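Local structure of carbohydrate deacetylase Agd3 (Neosartorya fumigata, 6NWZ) at residues Asp120-Val132 with His171-Lys183. The protein probably removes N-acetyl groups from the exopolysaccharide galactosaminogalactan, an activity required for Aspergillus fumigatus biofilm formation. Sequence-based numbering, arbitrary orientation.
With NAG (2-acetamido-2-deoxy-beta-D-glucopyranose), chain C.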
loop_
_atom_site.group_PDB
_atom_site.type_symbol
_atom_site.label_atom_id
_atom_site.label_comp_id
_atom_site.label_asym_id
_atom_site.label_seq_id
_atom_site.Cartn_x
_atom_site.Cartn_y
_atom_site.Cartn_z
ATOM N N ASP A 120 10.095 -21.784 3.093
ATOM C CA ASP A 120 10.800 -22.011 4.355
ATOM C C ASP A 120 11.041 -23.503 4.581
ATOM O O ASP A 120 10.879 -24.020 5.687
ATOM C CB ASP A 120 10.051 -21.382 5.534
ATOM C CG ASP A 120 10.905 -21.278 6.781
ATOM O OD1 ASP A 120 12.144 -21.400 6.669
ATOM O OD2 ASP A 120 10.335 -21.084 7.876
ATOM N N VAL A 121 11.441 -24.203 3.519
ATOM C CA VAL A 121 11.727 -25.629 3.584
ATOM C C VAL A 121 13.203 -25.861 3.282
ATOM O O VAL A 121 13.844 -25.096 2.553
ATOM C CB VAL A 121 10.836 -26.448 2.619
ATOM C CG1 VAL A 121 9.370 -26.296 2.995
ATOM C CG2 VAL A 121 11.071 -26.029 1.175
ATOM N N TYR A 122 13.737 -26.927 3.866
ATOM C CA TYR A 122 15.130 -27.305 3.660
ATOM C C TYR A 122 15.245 -28.153 2.398
ATOM O O TYR A 122 14.423 -29.051 2.190
ATOM C CB TYR A 122 15.648 -28.075 4.878
ATOM C CG TYR A 122 17.085 -28.549 4.772
ATOM C CD1 TYR A 122 18.144 -27.713 5.111
ATOM C CD2 TYR A 122 17.380 -29.841 4.351
ATOM C CE1 TYR A 122 19.465 -28.151 5.020
ATOM C CE2 TYR A 122 18.693 -30.287 4.256
ATOM C CZ TYR A 122 19.729 -29.440 4.592
ATOM O OH TYR A 122 21.028 -29.888 4.499
ATOM N N PRO A 123 16.236 -27.892 1.530
ATOM C CA PRO A 123 16.330 -28.644 0.268
ATOM C C PRO A 123 16.568 -30.129 0.484
ATOM O O PRO A 123 17.612 -30.543 0.997
ATOM C CB PRO A 123 17.513 -27.984 -0.452
ATOM C CG PRO A 123 18.301 -27.318 0.623
ATOM C CD PRO A 123 17.301 -26.886 1.656
ATOM N N GLY A 124 15.592 -30.938 0.084
ATOM C CA GLY A 124 15.675 -32.368 0.235
ATOM C C GLY A 124 15.121 -33.078 -0.979
ATOM O O GLY A 124 14.733 -32.446 -1.968
ATOM N N PRO A 125 15.072 -34.410 -0.928
ATOM C CA PRO A 125 14.578 -35.171 -2.088
ATOM C C PRO A 125 13.144 -34.842 -2.464
ATOM O O PRO A 125 12.793 -34.915 -3.648
ATOM C CB PRO A 125 14.722 -36.630 -1.634
ATOM C CG PRO A 125 15.733 -36.595 -0.539
ATOM C CD PRO A 125 15.505 -35.294 0.165
ATOM N N LYS A 126 12.303 -34.477 -1.492
ATOM C CA LYS A 126 10.923 -34.105 -1.788
ATOM C C LYS A 126 10.834 -32.847 -2.641
ATOM O O LYS A 126 9.769 -32.564 -3.202
ATOM C CB LYS A 126 10.145 -33.903 -0.488
ATOM C CG LYS A 126 10.058 -35.141 0.383
ATOM C CD LYS A 126 9.869 -34.766 1.842
ATOM C CE LYS A 126 10.953 -33.794 2.295
ATOM N NZ LYS A 126 12.329 -34.264 1.952
ATOM N N PHE A 127 11.920 -32.082 -2.747
ATOM C CA PHE A 127 11.946 -30.874 -3.559
ATOM C C PHE A 127 12.964 -30.975 -4.688
ATOM O O PHE A 127 13.344 -29.956 -5.273
ATOM C CB PHE A 127 12.228 -29.652 -2.685
ATOM C CG PHE A 127 11.318 -29.542 -1.498
ATOM C CD1 PHE A 127 9.959 -29.327 -1.668
ATOM C CD2 PHE A 127 11.815 -29.670 -0.213
ATOM C CE1 PHE A 127 9.117 -29.229 -0.578
ATOM C CE2 PHE A 127 10.981 -29.573 0.879
ATOM C CZ PHE A 127 9.630 -29.353 0.698
ATOM N N GLY A 128 13.415 -32.191 -4.993
ATOM C CA GLY A 128 14.287 -32.417 -6.133
ATOM C C GLY A 128 15.635 -31.744 -6.034
ATOM O O GLY A 128 16.241 -31.432 -7.067
ATOM N N ALA A 129 16.130 -31.517 -4.820
ATOM C CA ALA A 129 17.391 -30.817 -4.634
ATOM C C ALA A 129 18.066 -31.304 -3.361
ATOM O O ALA A 129 17.462 -31.980 -2.525
ATOM C CB ALA A 129 17.187 -29.298 -4.583
ATOM N N SER A 130 19.339 -30.950 -3.227
ATOM C CA SER A 130 20.112 -31.214 -2.026
ATOM C C SER A 130 20.841 -29.947 -1.613
ATOM O O SER A 130 21.197 -29.112 -2.450
ATOM C CB SER A 130 21.126 -32.332 -2.234
ATOM O OG SER A 130 21.884 -32.087 -3.406
ATOM N N ALA A 131 21.063 -29.813 -0.312
ATOM C CA ALA A 131 21.776 -28.653 0.194
ATOM C C ALA A 131 23.242 -28.718 -0.208
ATOM O O ALA A 131 23.867 -29.783 -0.165
ATOM C CB ALA A 131 21.653 -28.572 1.712
ATOM N N VAL A 132 23.793 -27.568 -0.605
ATOM C CA VAL A 132 25.230 -27.445 -0.801
ATOM C C VAL A 132 25.978 -27.690 0.502
ATOM O O VAL A 132 27.207 -27.819 0.492
ATOM C CB VAL A 132 25.565 -26.057 -1.398
ATOM C CG1 VAL A 132 26.974 -26.022 -1.937
ATOM C CG2 VAL A 132 24.595 -25.710 -2.511
ATOM N N HIS A 171 18.223 -18.993 4.878
ATOM C CA HIS A 171 18.013 -19.773 3.663
ATOM C C HIS A 171 19.052 -20.887 3.582
ATOM O O HIS A 171 19.945 -21.001 4.424
ATOM C CB HIS A 171 18.053 -18.884 2.418
ATOM C CG HIS A 171 19.255 -17.997 2.345
ATOM N ND1 HIS A 171 19.324 -16.783 2.997
ATOM C CD2 HIS A 171 20.434 -18.143 1.694
ATOM C CE1 HIS A 171 20.494 -16.218 2.749
ATOM N NE2 HIS A 171 21.187 -17.025 1.965
ATOM N N TYR A 172 18.918 -21.733 2.561
ATOM C CA TYR A 172 19.804 -22.882 2.376
ATOM C C TYR A 172 20.184 -22.976 0.904
ATOM O O TYR A 172 19.368 -23.405 0.072
ATOM C CB TYR A 172 19.151 -24.181 2.838
ATOM C CG TYR A 172 18.498 -24.121 4.199
ATOM C CD1 TYR A 172 17.175 -23.721 4.333
ATOM C CD2 TYR A 172 19.198 -24.477 5.348
ATOM C CE1 TYR A 172 16.565 -23.667 5.569
ATOM C CE2 TYR A 172 18.592 -24.426 6.595
ATOM C CZ TYR A 172 17.273 -24.018 6.697
ATOM O OH TYR A 172 16.651 -23.960 7.925
ATOM N N PRO A 173 21.400 -22.575 0.543
ATOM C CA PRO A 173 21.857 -22.758 -0.839
ATOM C C PRO A 173 21.751 -24.217 -1.255
ATOM O O PRO A 173 22.167 -25.122 -0.527
ATOM C CB PRO A 173 23.309 -22.280 -0.792
ATOM C CG PRO A 173 23.328 -21.288 0.330
ATOM C CD PRO A 173 22.373 -21.829 1.358
ATOM N N ALA A 174 21.178 -24.447 -2.433
ATOM C CA ALA A 174 20.771 -25.778 -2.851
ATOM C C ALA A 174 21.336 -26.112 -4.224
ATOM O O ALA A 174 21.856 -25.251 -4.940
ATOM C CB ALA A 174 19.244 -25.903 -2.874
ATOM N N THR A 175 21.206 -27.390 -4.584
ATOM C CA THR A 175 21.631 -27.904 -5.883
ATOM C C THR A 175 20.561 -28.844 -6.421
ATOM O O THR A 175 20.211 -29.825 -5.759
ATOM C CB THR A 175 22.967 -28.638 -5.770
ATOM O OG1 THR A 175 23.967 -27.732 -5.288
ATOM C CG2 THR A 175 23.387 -29.192 -7.126
ATOM N N ILE A 176 20.045 -28.548 -7.619
ATOM C CA ILE A 176 19.075 -29.438 -8.249
ATOM C C ILE A 176 19.747 -30.764 -8.571
ATOM O O ILE A 176 20.835 -30.803 -9.161
ATOM C CB ILE A 176 18.486 -28.789 -9.509
ATOM C CG1 ILE A 176 17.753 -27.500 -9.144
ATOM C CG2 ILE A 176 17.549 -29.753 -10.229
ATOM C CD1 ILE A 176 17.070 -26.848 -10.319
ATOM N N SER A 177 19.098 -31.864 -8.184
ATOM C CA SER A 177 19.705 -33.183 -8.307
ATOM C C SER A 177 19.262 -33.955 -9.545
ATOM O O SER A 177 20.008 -34.821 -10.008
ATOM C CB SER A 177 19.416 -34.017 -7.052
ATOM O OG SER A 177 18.044 -33.970 -6.716
ATOM N N ASN A 178 18.082 -33.670 -10.094
ATOM C CA ASN A 178 17.632 -34.302 -11.336
ATOM C C ASN A 178 16.909 -33.233 -12.149
ATOM O O ASN A 178 15.771 -32.873 -11.832
ATOM C CB ASN A 178 16.736 -35.506 -11.055
ATOM C CG ASN A 178 16.237 -36.184 -12.324
ATOM O OD1 ASN A 178 16.712 -35.907 -13.425
ATOM N ND2 ASN A 178 15.272 -37.086 -12.167
ATOM N N SER A 179 17.570 -32.731 -13.197
ATOM C CA SER A 179 17.034 -31.605 -13.958
ATOM C C SER A 179 15.872 -31.984 -14.862
ATOM O O SER A 179 15.344 -31.104 -15.553
ATOM C CB SER A 179 18.136 -30.960 -14.797
ATOM O OG SER A 179 18.642 -31.876 -15.750
ATOM N N SER A 180 15.465 -33.252 -14.885
ATOM C CA SER A 180 14.322 -33.683 -15.676
ATOM C C SER A 180 12.995 -33.549 -14.937
ATOM O O SER A 180 11.941 -33.622 -15.578
ATOM C CB SER A 180 14.513 -35.132 -16.129
ATOM O OG SER A 180 15.539 -35.215 -17.102
ATOM N N ASN A 181 13.013 -33.355 -13.615
ATOM C CA ASN A 181 11.792 -33.113 -12.857
ATOM C C ASN A 181 11.824 -31.827 -12.043
ATOM O O ASN A 181 10.816 -31.490 -11.414
ATOM C CB ASN A 181 11.491 -34.294 -11.919
ATOM C CG ASN A 181 12.602 -34.551 -10.913
ATOM O OD1 ASN A 181 13.302 -33.634 -10.477
ATOM N ND2 ASN A 181 12.763 -35.810 -10.537
ATOM N N THR A 182 12.944 -31.104 -12.033
ATOM C CA THR A 182 13.101 -29.916 -11.207
ATOM C C THR A 182 13.879 -28.866 -11.986
ATOM O O THR A 182 14.974 -29.146 -12.483
ATOM C CB THR A 182 13.832 -30.249 -9.898
ATOM O OG1 THR A 182 13.104 -31.252 -9.175
ATOM C CG2 THR A 182 13.982 -29.008 -9.034
ATOM N N LYS A 183 13.311 -27.664 -12.088
ATOM C CA LYS A 183 13.966 -26.520 -12.706
ATOM C C LYS A 183 14.199 -25.436 -11.662
ATOM O O LYS A 183 13.516 -25.374 -10.637
ATOM C CB LYS A 183 13.133 -25.944 -13.859
ATOM C CG LYS A 183 11.859 -25.257 -13.402
ATOM C CD LYS A 183 11.039 -24.773 -14.577
ATOM C CE LYS A 183 11.720 -23.630 -15.298
ATOM N NZ LYS A 183 10.841 -23.094 -16.370
HETATM C C1 NAG C . 14.703 -37.790 -13.291
HETATM C C2 NAG C . 15.023 -39.288 -13.268
HETATM C C3 NAG C . 14.339 -39.998 -14.434
HETATM C C4 NAG C . 12.847 -39.686 -14.459
HETATM C C5 NAG C . 12.634 -38.177 -14.461
HETATM C C6 NAG C . 11.176 -37.778 -14.397
HETATM C C7 NAG C . 17.092 -40.345 -12.478
HETATM C C8 NAG C . 18.576 -40.461 -12.669
HETATM N N2 NAG C . 16.458 -39.515 -13.312
HETATM O O3 NAG C . 14.544 -41.401 -14.308
HETATM O O4 NAG C . 12.251 -40.240 -15.627
HETATM O O5 NAG C . 13.276 -37.599 -13.316
HETATM O O6 NAG C . 10.572 -38.164 -13.170
HETATM O O7 NAG C . 16.497 -40.972 -11.608
#
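A two-stranded antiparallel sheet joins 129-131 to 174-176, with a tyrosine pair at one end and a glycosylated turn at the other. Ser130 and Thr175 form the hydrogen-bonded pair: Ser130 N gives to Thr175 O over 2.9 Å, and Thr175 N returns a bond to Ser130 O. Val132 N extends the pairing to Pro173 O (2.9 Å), and Ser177 N reaches Gly128 O almost straight, at 175°. A weak bond from Ser177 OG falls on the same carbonyl. Gly128, with positive phi and no side chain, lets its CA lie 3.5 Å from Thr182 OG1, which is held by Asn181 OD1 and by Asn204 of strand 198-206.

At the other end Tyr122 drives its CD1 edge over one face of the Tyr172 ring, 3.4 Å from CD2, a T-shaped stack with planes at 77°. With CG anti to the carbonyl carbon (chi1 -48°), the Tyr172 ring offers that face to Tyr122. Tyr172 CB packs against Pro123 CD at 3.5 Å. Pro123 CB meets Ala174 CB, while Val132 CG2 lies alongside Pro173 and close to Thr175 OG1.

Beyond the strand, Asn178 ND2 is bonded to NAG C1 (1.4 Å). Its OD1 accepts from Ser180 N above the carbonyl plane, closing an Asx turn. The whole is a short antiparallel strand pair within the CBM87 region, leading into an N-glycosylated Asx turn.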